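Local coordinates for ribonuclease H (Uncultured organism, PDB 4IBN), which probably cleaves RNA in RNA-DNA hybrids endonucleolytically, with magnesium as cofactor, to leave 5'-phosphomonoester ends, at residues Pro15-Val19 with Phe199-Phe205; Gly37-Glu43 with Val54-Val60; Asn68-Leu72 with Ser97-Val101; Trp107-Trp111 with Glu124-Trp129. All coordinates share one frame; numbering follows the deposited sequence.

Overall arrangement
Contacts 1 and 2 share the mixed sheet of the RNase H fold. They touch where strand 16-25 pairs with strand 34-45, with Ala18 O 2.8 Å from Glu43 N, although their centres are about 17 Å apart. Contact 2 adjoins contact 3, centres about 15 Å apart, where Ala38 CB packs on Met70 O at 3.5 Å. Contacts 3 and 4, centres about 11 Å apart, share helix 98-113 and meet at the hydroxyl of Tyr99. Contact 1 encloses the other three along the chain. The active site, which in this type 1 enzyme carries the type 2 (DEDN) motif, probably lies beside contact 3, as in relatives, where helix 67-82 approaches the end of strand 90-95.

Contact 1: Pro15-Val19 with Phe199-Phe205; sequences PLVAV and FPDAAAF
Leu16 overlaps the outer end of the Phe199 ring with its CD2 methyl, which lies 4.1 Å from Phe199 CE2; the two side chains run antiparallel as they pass. With CG anti to the backbone N (chi1 172°), Leu16 extends from the strand toward the 199-205 loop and splits its methyls between two parts of it. CD2 also meets the carbonyl oxygen of Pro200 and, more loosely, Ala202, whereas Leu16 CD1 approaches the Phe205 ring obliquely, 4.3 Å from Phe205 CD1. Phe199 turns its edge to Leu16 O, with CZ 3.6 Å away and near the ring plane; CE1 meets Ala18 N obliquely at 3.9 Å. One face of this ring is backed by the following proline, whose CD stands 3.3 Å above the plane of the Phe199 ring. The same carbon meets Ala18 CB at 3.8 Å, so the small alanine packs against both Phe199 and Pro200. Beyond Pro200 the loop folds into a type I turn from Asp201 to Ala204, closed by the bond from Ala204 N to Asp201 O, and this brings Phe205 back toward Leu16 and on to Arg90 and Glu142. The 199-205 loop is thereby laid against the start of the first strand of the RNase H sheet, with Phe199 reaching Ala45 on the neighbouring strand. No hydrogen bond joins the two segments, which implies that shape and apolar burial, with an aromatic edge set against a backbone carbonyl, hold the loop here.

Contact 2: Gly37-Glu43 with Val54-Val60; sequences GAGVLVE and VRRDVWV
The guanidinium of Arg55 meets Glu43 edge-on: NE and NH2 both donate to the single atom OE2, with Arg55 NE 2.9 Å from Glu43 OE2. The oxygen lies near the guanidinium plane, yet both nitrogens reach it from one face of the carboxylate, the two planes being 71° apart. OE2 also bonds to Gln154, and Arg55 NH1 has a second anion in Glu181, so this charge pair is braced from both ends. On the same side of the sheet, Leu41 CD1 packs against Arg55 CB at 3.9 Å and approaches Asp57 OD1, an oxygen bound by Ser178. Facing the other way, the side chains of Val40 and Val58 run alongside each other. Val58 CG1, set between its own N and carbonyl carbon (chi1 47°), lies 3.2 Å from Val40 CB, tighter than usual packing. Three hydrogen-bonded pairs join the backbones; Val42 N to Arg56 O, at 2.7 Å, is almost straight (178°), whereas Val40 N to Val58 O is bent. Ala38 and Val60 continue the apolar side beneath helix 67-82. These paired strands form the antiparallel hairpin that follows the first strand in the RNase H fold.

Contact 3: Asn68-Leu72 with Ser97-Val101; sequences NRMAL and SRYIV
Tyr99 OH, at the far end of a ring that stacks on Asn68, is gripped by a hydrogen bond with Trp129 NE1 and, weakly, by Asn125 OD1. The Asn68 amide lies flat on this ring, the planes 4° apart, with its CG centred 3.6 Å above the Tyr99 ring. Asn68 ND2 comes 3.6 Å from Tyr99 CE1, OD1 leans back over the CG side, and CB makes an off-centre CH-pi contact. Tyr99 CG is anti to its N (chi1 -175°), which carries the ring across to helix 67-82. Leu72 CD1 closes on the ring edge, 3.9 Å from Tyr99 CE2. In the RNase H fold this is where the first helix packs against the helix that follows strand 90-95, a junction typically beside the active site. A leucine in place of Tyr99 would probably take away the flat support under Asn68 and deprive Trp129 NE1 of its acceptor. Deeper in, Ala71 CB faces both Ser97 OG, at 3.8 Å, and Ile100 CG1. Ser97 is the N-cap, its OG accepting from Ile100 N at 3.2 Å. Ile100 CD1 reaches over the carbonyl oxygen of Ala71 and also touches Leu72 CD2 at 3.8 Å.

Contact 4: Trp107-Trp111 with Glu124-Trp129; sequences WVHDW and ENLALW
Trp111 drives the outer corner of its six-membered ring, CZ3 and CH2, against the face of the Trp129 five-membered ring. This edge-to-face pair has planes 57° apart, and Trp111 CZ3 lies only 3.4 Å from Trp129 CE2. Leu126 covers the five-membered ring of Trp111: its CD2 methyl stands nearly straight above it, 4.2 Å from the centroid. The opposite face of Trp111 rests on the carbonyl oxygen of Trp107, one helical turn earlier, so the indole is clamped between backbone and methyl. Val108 CG1 comes obliquely to the benzene portion, 3.8 Å from Trp129 CE3. This methyl, anti to the carbonyl carbon (chi1 -76°), is the branch turned to Trp129. Glu124 approaches Trp111 NE1 without a hydrogen bond, its carboxylate being held by Arg114 and the Lys119 backbone N. An alanine at Trp129 would probably leave a gap against the corner of Trp111 and the methyl of Val108, and rob the Tyr99 hydroxyl of its N-H partner. The interlocked tryptophans tie helix 98-113 to helix 126-136 on either side of the intervening loop; by comparison with other type 1 enzymes, this is probably the base of the basic protrusion.

Contact 1: Pro15-Val19 with Phe199-Phe205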
loop_
_atom_site.group_PDB
_atom_site.type_symbol
_atom_site.label_atom_id
_atom_site.label_comp_id
_atom_site.label_asym_id
_atom_site.label_seq_id
_atom_site.Cartn_x
_atom_site.Cartn_y
_atom_site.Cartn_z
ATOM N N PRO A 15 -8.844 -10.639 -11.436
ATOM C CA PRO A 15 -7.691 -9.933 -11.963
ATOM C C PRO A 15 -6.464 -10.070 -11.082
ATOM O O PRO A 15 -6.599 -10.322 -9.960
ATOM C CB PRO A 15 -8.157 -8.462 -12.002
ATOM C CG PRO A 15 -9.553 -8.476 -11.746
ATOM C CD PRO A 15 -9.842 -9.705 -10.950
ATOM N N LEU A 16 -5.292 -9.875 -11.646
ATOM C CA LEU A 16 -4.044 -9.810 -10.909
ATOM C C LEU A 16 -3.405 -8.447 -11.119
ATOM O O LEU A 16 -3.245 -8.032 -12.210
ATOM C CB LEU A 16 -3.080 -10.846 -11.418
ATOM C CG LEU A 16 -1.642 -10.826 -10.889
ATOM C CD1 LEU A 16 -1.586 -11.150 -9.448
ATOM C CD2 LEU A 16 -0.795 -11.847 -11.631
ATOM N N VAL A 17 -3.053 -7.780 -10.034
ATOM C CA VAL A 17 -2.331 -6.533 -10.098
ATOM C C VAL A 17 -1.129 -6.530 -9.188
ATOM O O VAL A 17 -1.076 -7.283 -8.279
ATOM C CB VAL A 17 -3.195 -5.344 -9.707
ATOM C CG1 VAL A 17 -4.299 -5.089 -10.701
ATOM C CG2 VAL A 17 -3.766 -5.484 -8.365
ATOM N N ALA A 18 -0.181 -5.654 -9.489
ATOM C CA ALA A 18 0.942 -5.450 -8.622
ATOM C C ALA A 18 0.889 -4.042 -8.123
ATOM O O ALA A 18 0.798 -3.155 -8.875
ATOM C CB ALA A 18 2.244 -5.705 -9.342
ATOM N N VAL A 19 0.952 -3.904 -6.807
ATOM C CA VAL A 19 0.795 -2.650 -6.136
ATOM C C VAL A 19 2.078 -2.290 -5.404
ATOM O O VAL A 19 2.672 -3.129 -4.858
ATOM C CB VAL A 19 -0.327 -2.778 -5.128
ATOM C CG1 VAL A 19 -0.359 -1.611 -4.235
ATOM C CG2 VAL A 19 -1.628 -2.955 -5.855
ATOM N N PHE A 199 6.489 -7.251 -14.177
ATOM C CA PHE A 199 5.189 -7.642 -13.685
ATOM C C PHE A 199 5.194 -9.127 -13.303
ATOM O O PHE A 199 5.772 -9.923 -13.927
ATOM C CB PHE A 199 4.120 -7.377 -14.738
ATOM C CG PHE A 199 2.710 -7.470 -14.225
ATOM C CD1 PHE A 199 2.106 -6.392 -13.648
ATOM C CD2 PHE A 199 2.005 -8.631 -14.292
ATOM C CE1 PHE A 199 0.878 -6.498 -13.185
ATOM C CE2 PHE A 199 0.762 -8.691 -13.814
ATOM C CZ PHE A 199 0.208 -7.643 -13.267
ATOM N N PRO A 200 4.505 -9.463 -12.255
ATOM C CA PRO A 200 4.550 -10.832 -11.783
ATOM C C PRO A 200 3.865 -11.850 -12.651
ATOM O O PRO A 200 2.948 -11.558 -13.324
ATOM C CB PRO A 200 3.870 -10.747 -10.424
ATOM C CG PRO A 200 3.055 -9.612 -10.465
ATOM C CD PRO A 200 3.760 -8.618 -11.326
ATOM N N ASP A 201 4.401 -13.057 -12.617
ATOM C CA ASP A 201 3.821 -14.251 -13.187
ATOM C C ASP A 201 2.739 -14.746 -12.269
ATOM O O ASP A 201 2.897 -14.740 -11.119
ATOM C CB ASP A 201 4.836 -15.369 -13.152
ATOM C CG ASP A 201 5.889 -15.244 -14.138
ATOM O OD1 ASP A 201 5.944 -14.227 -14.831
ATOM O OD2 ASP A 201 6.673 -16.194 -14.242
ATOM N N ALA A 202 1.672 -15.276 -12.792
ATOM C CA ALA A 202 0.661 -15.823 -11.936
ATOM C C ALA A 202 1.196 -17.015 -11.178
ATOM O O ALA A 202 0.599 -17.457 -10.223
ATOM C CB ALA A 202 -0.551 -16.154 -12.673
ATOM N N ALA A 203 2.334 -17.517 -11.606
ATOM C CA ALA A 203 3.267 -18.360 -10.861
ATOM C C ALA A 203 4.102 -17.829 -9.690
ATOM O O ALA A 203 4.456 -18.527 -8.797
ATOM C CB ALA A 203 4.146 -19.075 -11.807
ATOM N N ALA A 204 4.501 -16.594 -9.787
ATOM C CA ALA A 204 5.215 -15.910 -8.767
ATOM C C ALA A 204 4.213 -15.720 -7.634
ATOM O O ALA A 204 4.603 -15.203 -6.612
ATOM C CB ALA A 204 5.668 -14.581 -9.261
ATOM N N PHE A 205 2.933 -16.080 -7.827
ATOM C CA PHE A 205 1.916 -15.594 -6.908
ATOM C C PHE A 205 1.724 -16.514 -5.743
ATOM O O PHE A 205 1.275 -17.601 -5.900
ATOM C CB PHE A 205 0.570 -15.284 -7.563
ATOM C CG PHE A 205 -0.418 -14.587 -6.644
ATOM C CD1 PHE A 205 -0.140 -13.395 -6.104
ATOM C CD2 PHE A 205 -1.614 -15.156 -6.327
ATOM C CE1 PHE A 205 -1.035 -12.806 -5.274
ATOM C CE2 PHE A 205 -2.492 -14.553 -5.528
ATOM C CZ PHE A 205 -2.191 -13.382 -4.991
#

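Contact 2: Gly37-Glu43 with Val54-Val60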
loop_
_atom_site.group_PDB
_atom_site.type_symbol
_atom_site.label_atom_id
_atom_site.label_comp_id
_atom_site.label_asym_id
_atom_site.label_seq_id
_atom_site.Cartn_x
_atom_site.Cartn_y
_atom_site.Cartn_z
ATOM N N GLY A 37 1.994 11.796 3.765
ATOM C CA GLY A 37 1.351 11.312 2.574
ATOM C C GLY A 37 1.492 9.819 2.375
ATOM O O GLY A 37 2.372 9.243 2.870
ATOM N N ALA A 38 0.556 9.234 1.646
ATOM C CA ALA A 38 0.636 7.854 1.224
ATOM C C ALA A 38 0.502 7.817 -0.294
ATOM O O ALA A 38 -0.364 8.437 -0.837
ATOM C CB ALA A 38 -0.465 7.032 1.847
ATOM N N GLY A 39 1.406 7.105 -0.940
ATOM C CA GLY A 39 1.421 6.969 -2.372
ATOM C C GLY A 39 1.369 5.519 -2.825
ATOM O O GLY A 39 2.041 4.712 -2.287
ATOM N N VAL A 40 0.515 5.248 -3.808
ATOM C CA VAL A 40 0.359 3.917 -4.345
ATOM C C VAL A 40 0.372 3.893 -5.877
ATOM O O VAL A 40 -0.347 4.605 -6.479
ATOM C CB VAL A 40 -0.960 3.341 -3.917
ATOM C CG1 VAL A 40 -1.120 1.960 -4.385
ATOM C CG2 VAL A 40 -1.105 3.404 -2.462
ATOM N N LEU A 41 1.196 3.036 -6.462
ATOM C CA LEU A 41 1.158 2.755 -7.881
ATOM C C LEU A 41 0.557 1.375 -8.088
ATOM O O LEU A 41 0.980 0.459 -7.481
ATOM C CB LEU A 41 2.573 2.752 -8.429
ATOM C CG LEU A 41 2.789 2.272 -9.850
ATOM C CD1 LEU A 41 2.128 3.155 -10.847
ATOM C CD2 LEU A 41 4.230 2.096 -10.178
ATOM N N VAL A 42 -0.440 1.276 -8.972
ATOM C CA VAL A 42 -1.021 -0.009 -9.340
ATOM C C VAL A 42 -0.648 -0.344 -10.777
ATOM O O VAL A 42 -0.895 0.430 -11.630
ATOM C CB VAL A 42 -2.565 0.027 -9.252
ATOM C CG1 VAL A 42 -3.160 -1.333 -9.499
ATOM C CG2 VAL A 42 -3.010 0.512 -7.890
ATOM N N GLU A 43 -0.055 -1.494 -10.992
ATOM C CA GLU A 43 0.281 -1.971 -12.298
ATOM C C GLU A 43 -0.664 -3.054 -12.733
ATOM O O GLU A 43 -0.985 -3.876 -11.959
ATOM C CB GLU A 43 1.702 -2.537 -12.342
ATOM C CG GLU A 43 2.747 -1.494 -12.079
ATOM C CD GLU A 43 4.138 -1.886 -12.530
ATOM O OE1 GLU A 43 4.350 -3.063 -12.784
ATOM O OE2 GLU A 43 4.984 -1.012 -12.611
ATOM N N VAL A 54 -0.181 -1.087 -17.825
ATOM C CA VAL A 54 -1.106 -0.023 -17.572
ATOM C C VAL A 54 -0.973 0.342 -16.082
ATOM O O VAL A 54 -0.973 -0.508 -15.236
ATOM C CB VAL A 54 -2.508 -0.482 -17.838
ATOM C CG1 VAL A 54 -3.482 0.500 -17.374
ATOM C CG2 VAL A 54 -2.702 -0.778 -19.301
ATOM N N ARG A 55 -0.786 1.632 -15.827
ATOM C CA ARG A 55 -0.495 2.111 -14.521
ATOM C C ARG A 55 -1.499 3.118 -14.051
ATOM O O ARG A 55 -1.909 3.949 -14.778
ATOM C CB ARG A 55 0.924 2.666 -14.475
ATOM C CG ARG A 55 2.005 1.607 -14.660
ATOM C CD ARG A 55 3.380 2.110 -14.587
ATOM N NE ARG A 55 4.372 1.057 -14.564
ATOM C CZ ARG A 55 5.117 0.698 -15.582
ATOM N NH1 ARG A 55 4.990 1.285 -16.722
ATOM N NH2 ARG A 55 5.985 -0.245 -15.451
ATOM N N ARG A 56 -1.874 2.989 -12.795
ATOM C CA ARG A 56 -2.708 3.954 -12.116
ATOM C C ARG A 56 -2.120 4.318 -10.732
ATOM O O ARG A 56 -1.478 3.537 -10.125
ATOM C CB ARG A 56 -4.115 3.425 -11.932
ATOM C CG ARG A 56 -4.804 3.023 -13.171
ATOM C CD ARG A 56 -5.338 4.177 -13.873
ATOM N NE ARG A 56 -6.130 3.769 -15.006
ATOM C CZ ARG A 56 -5.644 3.636 -16.218
ATOM N NH1 ARG A 56 -4.393 3.942 -16.468
ATOM N NH2 ARG A 56 -6.425 3.258 -17.195
ATOM N N ASP A 57 -2.402 5.539 -10.284
ATOM C CA ASP A 57 -1.922 6.046 -9.008
ATOM C C ASP A 57 -3.059 6.343 -8.047
ATOM O O ASP A 57 -4.088 6.718 -8.461
ATOM C CB ASP A 57 -1.224 7.386 -9.205
ATOM C CG ASP A 57 0.036 7.321 -10.074
ATOM O OD1 ASP A 57 0.529 6.271 -10.310
ATOM O OD2 ASP A 57 0.524 8.380 -10.480
ATOM N N VAL A 58 -2.798 6.243 -6.746
ATOM C CA VAL A 58 -3.765 6.664 -5.733
ATOM C C VAL A 58 -3.041 7.224 -4.508
ATOM O O VAL A 58 -2.144 6.572 -3.971
ATOM C CB VAL A 58 -4.673 5.501 -5.298
ATOM C CG1 VAL A 58 -3.844 4.256 -5.022
ATOM C CG2 VAL A 58 -5.485 5.891 -4.072
ATOM N N TRP A 59 -3.415 8.423 -4.063
ATOM C CA TRP A 59 -2.729 9.011 -2.941
ATOM C C TRP A 59 -3.674 9.711 -1.982
ATOM O O TRP A 59 -4.766 10.074 -2.347
ATOM C CB TRP A 59 -1.599 9.954 -3.397
ATOM C CG TRP A 59 -2.044 11.172 -4.076
ATOM C CD1 TRP A 59 -2.342 12.355 -3.509
ATOM C CD2 TRP A 59 -2.246 11.347 -5.474
ATOM N NE1 TRP A 59 -2.706 13.257 -4.446
ATOM C CE2 TRP A 59 -2.653 12.665 -5.667
ATOM C CE3 TRP A 59 -2.090 10.529 -6.581
ATOM C CZ2 TRP A 59 -2.955 13.157 -6.899
ATOM C CZ3 TRP A 59 -2.375 11.026 -7.794
ATOM C CH2 TRP A 59 -2.798 12.325 -7.952
ATOM N N VAL A 60 -3.196 9.876 -0.763
ATOM C CA VAL A 60 -3.903 10.643 0.237
ATOM C C VAL A 60 -2.931 11.323 1.170
ATOM O O VAL A 60 -1.809 10.984 1.193
ATOM C CB VAL A 60 -4.806 9.792 1.061
ATOM C CG1 VAL A 60 -5.893 9.228 0.201
ATOM C CG2 VAL A 60 -4.058 8.729 1.738
#

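Contact 3: Asn68-Leu72 with Ser97-Val101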
loop_
_atom_site.group_PDB
_atom_site.type_symbol
_atom_site.label_atom_id
_atom_site.label_comp_id
_atom_site.label_asym_id
_atom_site.label_seq_id
_atom_site.Cartn_x
_atom_site.Cartn_y
_atom_site.Cartn_z
ATOM N N ASN A 68 3.509 5.484 10.598
ATOM C CA ASN A 68 2.702 4.295 10.754
ATOM C C ASN A 68 1.282 4.501 10.301
ATOM O O ASN A 68 0.706 3.628 9.749
ATOM C CB ASN A 68 2.716 3.774 12.171
ATOM C CG ASN A 68 4.026 3.107 12.553
ATOM O OD1 ASN A 68 4.872 2.910 11.762
ATOM N ND2 ASN A 68 4.144 2.757 13.786
ATOM N N ARG A 69 0.721 5.649 10.607
ATOM C CA ARG A 69 -0.623 5.886 10.164
ATOM C C ARG A 69 -0.686 5.925 8.629
ATOM O O ARG A 69 -1.523 5.341 8.026
ATOM C CB ARG A 69 -1.140 7.229 10.689
ATOM C CG ARG A 69 -1.845 7.240 12.019
ATOM C CD ARG A 69 -2.664 8.598 12.259
ATOM N NE ARG A 69 -3.673 8.885 11.254
ATOM C CZ ARG A 69 -4.884 8.375 11.250
ATOM N NH1 ARG A 69 -5.222 7.563 12.202
ATOM N NH2 ARG A 69 -5.732 8.648 10.305
ATOM N N MET A 70 0.223 6.654 8.028
ATOM C CA MET A 70 0.235 6.769 6.591
ATOM C C MET A 70 0.504 5.416 5.864
ATOM O O MET A 70 0.000 5.160 4.813
ATOM C CB MET A 70 1.141 7.923 6.119
ATOM C CG MET A 70 0.721 9.260 6.625
ATOM S SD MET A 70 -1.073 9.613 6.467
ATOM C CE MET A 70 -1.248 9.749 4.755
ATOM N N ALA A 71 1.331 4.598 6.463
ATOM C CA ALA A 71 1.570 3.304 5.908
ATOM C C ALA A 71 0.254 2.522 5.889
ATOM O O ALA A 71 -0.055 1.915 4.932
ATOM C CB ALA A 71 2.598 2.591 6.687
ATOM N N LEU A 72 -0.494 2.600 6.971
ATOM C CA LEU A 72 -1.789 1.936 7.007
ATOM C C LEU A 72 -2.778 2.506 5.981
ATOM O O LEU A 72 -3.480 1.789 5.356
ATOM C CB LEU A 72 -2.357 1.852 8.425
ATOM C CG LEU A 72 -1.723 0.830 9.325
ATOM C CD1 LEU A 72 -1.971 1.145 10.778
ATOM C CD2 LEU A 72 -2.231 -0.497 8.961
ATOM N N SER A 97 7.475 -0.651 4.058
ATOM C CA SER A 97 7.095 -0.712 5.421
ATOM C C SER A 97 6.990 -2.127 5.946
ATOM O O SER A 97 6.080 -2.817 5.653
ATOM C CB SER A 97 5.751 -0.019 5.592
ATOM O OG SER A 97 5.256 -0.147 6.878
ATOM N N ARG A 98 7.953 -2.511 6.770
ATOM C CA ARG A 98 7.876 -3.754 7.480
ATOM C C ARG A 98 6.747 -3.729 8.462
ATOM O O ARG A 98 6.199 -4.708 8.799
ATOM C CB ARG A 98 9.193 -4.137 8.109
ATOM C CG ARG A 98 10.077 -4.801 7.139
ATOM C CD ARG A 98 10.942 -5.841 7.724
ATOM N NE ARG A 98 10.284 -7.106 7.879
ATOM C CZ ARG A 98 10.574 -8.188 7.187
ATOM N NH1 ARG A 98 11.510 -8.165 6.259
ATOM N NH2 ARG A 98 9.927 -9.310 7.420
ATOM N N TYR A 99 6.363 -2.558 8.875
ATOM C CA TYR A 99 5.255 -2.470 9.787
ATOM C C TYR A 99 4.054 -3.129 9.111
ATOM O O TYR A 99 3.422 -3.910 9.700
ATOM C CB TYR A 99 4.940 -0.986 10.075
ATOM C CG TYR A 99 3.874 -0.663 11.098
ATOM C CD1 TYR A 99 4.031 -0.957 12.412
ATOM C CD2 TYR A 99 2.715 -0.041 10.739
ATOM C CE1 TYR A 99 3.062 -0.663 13.333
ATOM C CE2 TYR A 99 1.775 0.272 11.655
ATOM C CZ TYR A 99 1.944 -0.046 12.960
ATOM O OH TYR A 99 1.001 0.261 13.898
ATOM N N ILE A 100 3.789 -2.794 7.862
ATOM C CA ILE A 100 2.686 -3.395 7.118
ATOM C C ILE A 100 2.900 -4.875 6.814
ATOM O O ILE A 100 2.048 -5.646 7.024
ATOM C CB ILE A 100 2.449 -2.688 5.776
ATOM C CG1 ILE A 100 2.029 -1.245 5.990
ATOM C CG2 ILE A 100 1.449 -3.416 4.948
ATOM C CD1 ILE A 100 0.934 -1.056 6.904
ATOM N N VAL A 101 4.069 -5.225 6.312
ATOM C CA VAL A 101 4.284 -6.589 5.923
ATOM C C VAL A 101 4.232 -7.569 7.095
ATOM O O VAL A 101 3.632 -8.602 7.012
ATOM C CB VAL A 101 5.642 -6.762 5.191
ATOM C CG1 VAL A 101 5.893 -8.149 4.860
ATOM C CG2 VAL A 101 5.671 -5.963 3.987
#

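Contact 4: Trp107-Trp111 with Glu124-Trp129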
loop_
_atom_site.group_PDB
_atom_site.type_symbol
_atom_site.label_atom_id
_atom_site.label_comp_id
_atom_site.label_asym_id
_atom_site.label_seq_id
_atom_site.Cartn_x
_atom_site.Cartn_y
_atom_site.Cartn_z
ATOM N N TRP A 107 1.322 -9.963 12.858
ATOM C CA TRP A 107 0.789 -9.297 14.020
ATOM C C TRP A 107 -0.742 -9.246 14.116
ATOM O O TRP A 107 -1.244 -9.343 15.167
ATOM C CB TRP A 107 1.379 -7.905 14.166
ATOM C CG TRP A 107 2.837 -7.779 14.056
ATOM C CD1 TRP A 107 3.764 -8.706 14.275
ATOM C CD2 TRP A 107 3.529 -6.605 13.707
ATOM N NE1 TRP A 107 5.007 -8.196 14.066
ATOM C CE2 TRP A 107 4.875 -6.889 13.714
ATOM C CE3 TRP A 107 3.131 -5.334 13.392
ATOM C CZ2 TRP A 107 5.830 -5.939 13.447
ATOM C CZ3 TRP A 107 4.104 -4.386 13.079
ATOM C CH2 TRP A 107 5.420 -4.703 13.123
ATOM N N VAL A 108 -1.450 -9.101 13.001
ATOM C CA VAL A 108 -2.885 -8.969 13.043
ATOM C C VAL A 108 -3.460 -10.228 13.634
ATOM O O VAL A 108 -4.436 -10.221 14.272
ATOM C CB VAL A 108 -3.538 -8.722 11.688
ATOM C CG1 VAL A 108 -3.331 -7.337 11.271
ATOM C CG2 VAL A 108 -3.033 -9.648 10.700
ATOM N N HIS A 109 -2.816 -11.322 13.336
ATOM C CA HIS A 109 -3.233 -12.574 13.890
ATOM C C HIS A 109 -3.049 -12.563 15.402
ATOM O O HIS A 109 -3.852 -13.059 16.088
ATOM C CB HIS A 109 -2.492 -13.743 13.230
ATOM C CG HIS A 109 -2.720 -13.859 11.757
ATOM N ND1 HIS A 109 -3.933 -14.177 11.213
ATOM C CD2 HIS A 109 -1.880 -13.708 10.717
ATOM C CE1 HIS A 109 -3.836 -14.208 9.906
ATOM N NE2 HIS A 109 -2.600 -13.913 9.578
ATOM N N ASP A 110 -1.954 -12.031 15.890
ATOM C CA ASP A 110 -1.756 -11.922 17.320
ATOM C C ASP A 110 -2.776 -11.002 17.951
ATOM O O ASP A 110 -3.295 -11.289 18.978
ATOM C CB ASP A 110 -0.375 -11.373 17.647
ATOM C CG ASP A 110 0.749 -12.310 17.263
ATOM O OD1 ASP A 110 0.528 -13.513 17.223
ATOM O OD2 ASP A 110 1.855 -11.827 16.991
ATOM N N TRP A 111 -3.036 -9.872 17.331
ATOM C CA TRP A 111 -3.976 -8.938 17.873
ATOM C C TRP A 111 -5.384 -9.524 17.941
ATOM O O TRP A 111 -6.069 -9.345 18.889
ATOM C CB TRP A 111 -3.971 -7.637 17.057
ATOM C CG TRP A 111 -2.729 -6.891 17.215
ATOM C CD1 TRP A 111 -2.010 -6.812 18.308
ATOM C CD2 TRP A 111 -2.061 -6.076 16.238
ATOM N NE1 TRP A 111 -0.907 -6.025 18.105
ATOM C CE2 TRP A 111 -0.926 -5.567 16.824
ATOM C CE3 TRP A 111 -2.314 -5.749 14.927
ATOM C CZ2 TRP A 111 -0.054 -4.716 16.139
ATOM C CZ3 TRP A 111 -1.444 -4.969 14.265
ATOM C CH2 TRP A 111 -0.350 -4.442 14.859
ATOM N N GLU A 124 -0.941 1.721 19.171
ATOM C CA GLU A 124 -0.797 0.695 18.181
ATOM C C GLU A 124 -1.599 0.931 16.876
ATOM O O GLU A 124 -1.603 0.107 16.052
ATOM C CB GLU A 124 -1.225 -0.628 18.789
ATOM C CG GLU A 124 -0.408 -1.080 19.933
ATOM C CD GLU A 124 -1.125 -2.080 20.874
ATOM O OE1 GLU A 124 -2.017 -1.701 21.643
ATOM O OE2 GLU A 124 -0.721 -3.240 20.865
ATOM N N ASN A 125 -2.305 2.027 16.763
ATOM C CA ASN A 125 -3.139 2.280 15.606
ATOM C C ASN A 125 -4.187 1.172 15.361
ATOM O O ASN A 125 -4.513 0.897 14.258
ATOM C CB ASN A 125 -2.308 2.400 14.342
ATOM C CG ASN A 125 -1.136 3.318 14.479
ATOM O OD1 ASN A 125 -0.021 2.894 14.379
ATOM N ND2 ASN A 125 -1.389 4.554 14.671
ATOM N N LEU A 126 -4.736 0.607 16.414
ATOM C CA LEU A 126 -5.596 -0.535 16.272
ATOM C C LEU A 126 -6.828 -0.268 15.412
ATOM O O LEU A 126 -7.246 -1.142 14.715
ATOM C CB LEU A 126 -6.021 -1.118 17.624
ATOM C CG LEU A 126 -4.945 -1.774 18.471
ATOM C CD1 LEU A 126 -5.498 -2.348 19.741
ATOM C CD2 LEU A 126 -4.083 -2.767 17.752
ATOM N N ALA A 127 -7.427 0.901 15.512
ATOM C CA ALA A 127 -8.592 1.176 14.699
ATOM C C ALA A 127 -8.270 1.154 13.213
ATOM O O ALA A 127 -9.015 0.641 12.446
ATOM C CB ALA A 127 -9.211 2.471 15.074
ATOM N N LEU A 128 -7.154 1.752 12.851
ATOM C CA LEU A 128 -6.714 1.728 11.485
ATOM C C LEU A 128 -6.354 0.344 10.998
ATOM O O LEU A 128 -6.616 0.026 9.913
ATOM C CB LEU A 128 -5.562 2.680 11.240
ATOM C CG LEU A 128 -5.757 4.094 10.766
ATOM C CD1 LEU A 128 -4.425 4.568 10.301
ATOM C CD2 LEU A 128 -6.710 4.238 9.679
ATOM N N TRP A 129 -5.751 -0.459 11.833
ATOM C CA TRP A 129 -5.440 -1.810 11.454
ATOM C C TRP A 129 -6.722 -2.553 11.132
ATOM O O TRP A 129 -6.778 -3.275 10.205
ATOM C CB TRP A 129 -4.701 -2.545 12.557
ATOM C CG TRP A 129 -3.245 -2.369 12.513
ATOM C CD1 TRP A 129 -2.485 -1.669 13.382
ATOM C CD2 TRP A 129 -2.357 -2.909 11.559
ATOM N NE1 TRP A 129 -1.190 -1.746 13.039
ATOM C CE2 TRP A 129 -1.077 -2.497 11.912
ATOM C CE3 TRP A 129 -2.507 -3.742 10.466
ATOM C CZ2 TRP A 129 0.024 -2.851 11.191
ATOM C CZ3 TRP A 129 -1.407 -4.068 9.755
ATOM C CH2 TRP A 129 -0.162 -3.636 10.121
#